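Local coordinates for protein putative cytochrome C (Sinorhizobium meliloti, PDB 4PWA) that is a c-type cytochrome that carries covalently bound heme c and probably passes electrons between partner proteins in bacterial sulfite oxidation, at residues H25-A30 against T81-A86. Sequence-based numbering, arbitrary orientation.
Sequences HTLADA and TVAGKA. With HEC (heme c), chain E.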
loop_
_atom_site.group_PDB
_atom_site.type_symbol
_atom_site.label_atom_id
_atom_site.label_comp_id
_atom_site.label_asym_id
_atom_site.label_seq_id
_atom_site.Cartn_x
_atom_site.Cartn_y
_atom_site.Cartn_z
ATOM N N HIS A 25 10.153 2.487 1.468
ATOM C CA HIS A 25 10.235 3.886 1.908
ATOM C C HIS A 25 9.467 4.861 1.035
ATOM O O HIS A 25 9.358 4.670 -0.183
ATOM C CB HIS A 25 11.692 4.328 1.902
ATOM C CG HIS A 25 12.494 3.754 3.018
ATOM N ND1 HIS A 25 12.454 4.268 4.296
ATOM C CD2 HIS A 25 13.365 2.721 3.047
ATOM C CE1 HIS A 25 13.271 3.576 5.063
ATOM N NE2 HIS A 25 13.839 2.632 4.330
ATOM N N THR A 26 8.968 5.923 1.662
ATOM C CA THR A 26 8.357 7.035 0.944
ATOM C C THR A 26 9.419 8.103 0.663
ATOM O O THR A 26 10.172 8.490 1.555
ATOM C CB THR A 26 7.184 7.644 1.721
ATOM O OG1 THR A 26 6.119 6.693 1.782
ATOM C CG2 THR A 26 6.660 8.927 1.042
ATOM N N LEU A 27 9.464 8.547 -0.592
ATOM C CA LEU A 27 10.351 9.602 -1.038
ATOM C C LEU A 27 9.766 10.248 -2.292
ATOM O O LEU A 27 9.780 9.667 -3.366
ATOM C CB LEU A 27 11.751 9.035 -1.323
ATOM C CG LEU A 27 12.831 10.070 -1.654
ATOM C CD1 LEU A 27 13.239 10.811 -0.387
ATOM C CD2 LEU A 27 14.031 9.419 -2.347
ATOM N N ALA A 28 9.269 11.468 -2.145
ATOM C CA ALA A 28 8.534 12.152 -3.195
ATOM C C ALA A 28 9.301 12.270 -4.512
ATOM O O ALA A 28 8.742 12.023 -5.567
ATOM C CB ALA A 28 8.086 13.534 -2.704
ATOM N N ASP A 29 10.583 12.607 -4.463
ATOM C CA ASP A 29 11.346 12.839 -5.691
ATOM C C ASP A 29 11.290 11.610 -6.589
ATOM O O ASP A 29 11.212 11.729 -7.801
ATOM C CB ASP A 29 12.788 13.214 -5.379
ATOM C CG ASP A 29 13.624 13.441 -6.631
ATOM O OD1 ASP A 29 14.133 12.449 -7.209
ATOM O OD2 ASP A 29 13.807 14.612 -7.034
ATOM N N ALA A 30 11.321 10.435 -5.970
ATOM C CA ALA A 30 11.236 9.170 -6.682
ATOM C C ALA A 30 9.796 8.703 -6.905
ATOM O O ALA A 30 9.594 7.661 -7.504
ATOM C CB ALA A 30 12.032 8.086 -5.919
ATOM N N THR A 81 19.953 14.773 -0.504
ATOM C CA THR A 81 19.746 16.005 -1.264
ATOM C C THR A 81 18.278 16.263 -1.570
ATOM O O THR A 81 17.829 17.405 -1.500
ATOM C CB THR A 81 20.486 15.958 -2.610
ATOM O OG1 THR A 81 21.847 15.604 -2.387
ATOM C CG2 THR A 81 20.413 17.297 -3.315
ATOM N N VAL A 82 17.540 15.216 -1.928
ATOM C CA VAL A 82 16.170 15.395 -2.426
ATOM C C VAL A 82 15.082 15.237 -1.385
ATOM O O VAL A 82 13.954 15.613 -1.654
ATOM C CB VAL A 82 15.823 14.461 -3.617
ATOM C CG1 VAL A 82 16.804 14.656 -4.760
ATOM C CG2 VAL A 82 15.744 12.993 -3.176
ATOM N N ALA A 83 15.396 14.692 -0.209
ATOM C CA ALA A 83 14.352 14.433 0.802
ATOM C C ALA A 83 13.567 15.715 1.123
ATOM O O ALA A 83 14.160 16.776 1.334
ATOM C CB ALA A 83 14.947 13.841 2.051
ATOM N N GLY A 84 12.238 15.611 1.098
ATOM C CA GLY A 84 11.342 16.746 1.342
ATOM C C GLY A 84 10.866 17.486 0.090
ATOM O O GLY A 84 9.968 18.328 0.165
ATOM N N LYS A 85 11.462 17.167 -1.055
ATOM C CA LYS A 85 11.214 17.891 -2.297
ATOM C C LYS A 85 10.768 16.962 -3.435
ATOM O O LYS A 85 10.989 15.747 -3.389
ATOM C CB LYS A 85 12.476 18.670 -2.686
ATOM C CG LYS A 85 12.865 19.697 -1.630
ATOM C CD LYS A 85 14.074 20.526 -2.015
ATOM C CE LYS A 85 15.376 19.756 -1.868
ATOM N NZ LYS A 85 16.569 20.662 -1.954
ATOM N N ALA A 86 10.106 17.548 -4.430
ATOM C CA ALA A 86 9.643 16.833 -5.617
ATOM C C ALA A 86 10.671 16.979 -6.751
ATOM O O ALA A 86 11.586 17.793 -6.651
ATOM C CB ALA A 86 8.290 17.371 -6.046
HETATM FE FE HEC E . 15.418 1.512 4.893
HETATM C CHA HEC E . 15.486 2.684 8.091
HETATM C CHB HEC E . 17.179 4.171 3.820
HETATM C CHC HEC E . 15.752 0.009 1.863
HETATM C CHD HEC E . 13.023 -0.747 5.713
HETATM N NA HEC E . 16.225 3.092 5.790
HETATM C C1A HEC E . 16.080 3.443 7.114
HETATM C C2A HEC E . 16.696 4.740 7.314
HETATM C C3A HEC E . 17.153 5.166 6.142
HETATM C C4A HEC E . 16.852 4.139 5.154
HETATM C CMA HEC E . 17.862 6.506 5.894
HETATM C CAA HEC E . 16.779 5.488 8.662
HETATM C CBA HEC E . 17.884 4.832 9.475
HETATM C CGA HEC E . 18.143 5.582 10.759
HETATM O O1A HEC E . 19.320 5.963 10.984
HETATM O O2A HEC E . 17.190 5.807 11.561
HETATM N NB HEC E . 16.292 1.996 3.192
HETATM C C1B HEC E . 17.041 3.120 2.951
HETATM C C2B HEC E . 17.696 2.963 1.671
HETATM C C3B HEC E . 17.264 1.840 1.122
HETATM C C4B HEC E . 16.404 1.191 2.076
HETATM C CMB HEC E . 18.570 4.013 0.952
HETATM C CAB HEC E . 17.672 1.271 -0.254
HETATM C CBB HEC E . 19.145 0.833 -0.290
HETATM N NC HEC E . 14.516 -0.043 3.957
HETATM C C1C HEC E . 14.836 -0.554 2.721
HETATM C C2C HEC E . 14.305 -1.896 2.591
HETATM C C3C HEC E . 13.365 -2.007 3.548
HETATM C C4C HEC E . 13.599 -0.902 4.483
HETATM C CMC HEC E . 14.244 -2.562 1.206
HETATM C CAC HEC E . 12.321 -3.134 3.824
HETATM C CBC HEC E . 12.370 -4.539 3.186
HETATM N ND HEC E . 14.418 1.054 6.624
HETATM C C1D HEC E . 13.463 0.058 6.730
HETATM C C2D HEC E . 12.980 -0.029 8.087
HETATM C C3D HEC E . 13.745 1.039 8.848
HETATM C C4D HEC E . 14.602 1.666 7.858
HETATM C CMD HEC E . 11.907 -0.988 8.636
HETATM C CAD HEC E . 13.608 1.383 10.350
HETATM C CBD HEC E . 14.835 0.885 11.091
HETATM C CGD HEC E . 14.603 0.982 12.578
HETATM O O1D HEC E . 14.736 2.111 13.122
HETATM O O2D HEC E . 14.308 -0.074 13.212
HETATM O O HOH W 1 11.946 13.429 -2.067
HETATM O O HOH W 2 14.179 16.975 -5.891
#
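In this class I-type cytochrome c fold, the chain leaving the heme-binding CXXCH motif packs against the end of the C-terminal helix 69-82, Leu27 and Asp29 meeting Val82. His25, last residue of the motif, binds the heme iron through NE2 at 2.0 Å, with Met61 as the other axial ligand; His25 ND1 is hydrogen-bonded to Pro38 O. Two residues on, Leu27 straddles the helix end: CD2 meets Val82 CG2 at 4.0 Å, while CD1 lies against Ala83. With CG anti to the backbone N (chi1 179°), Asp29 crosses Val82 at about a right angle, CB lying 3.7 Å from Val82 CG2. Its OD1 is taken by Arg10, in a salt bridge, and by Tyr78, so an alanine here would probably cost Arg10 this salt bridge and the Tyr78 hydroxyl this acceptor. From Val82 to Lys85 the chain reverses in a type II beta turn, closed by a hydrogen bond from Lys85 N to Val82 O (3.0 Å). No direct hydrogen bond joins the segments; water bridges them twice. One water accepts from Asp29 N and lies 2.8 Å from Lys85 O, to which it can donate; the other donates to Asp29 OD2 at 2.7 Å and to Ala86 O at 2.8 Å.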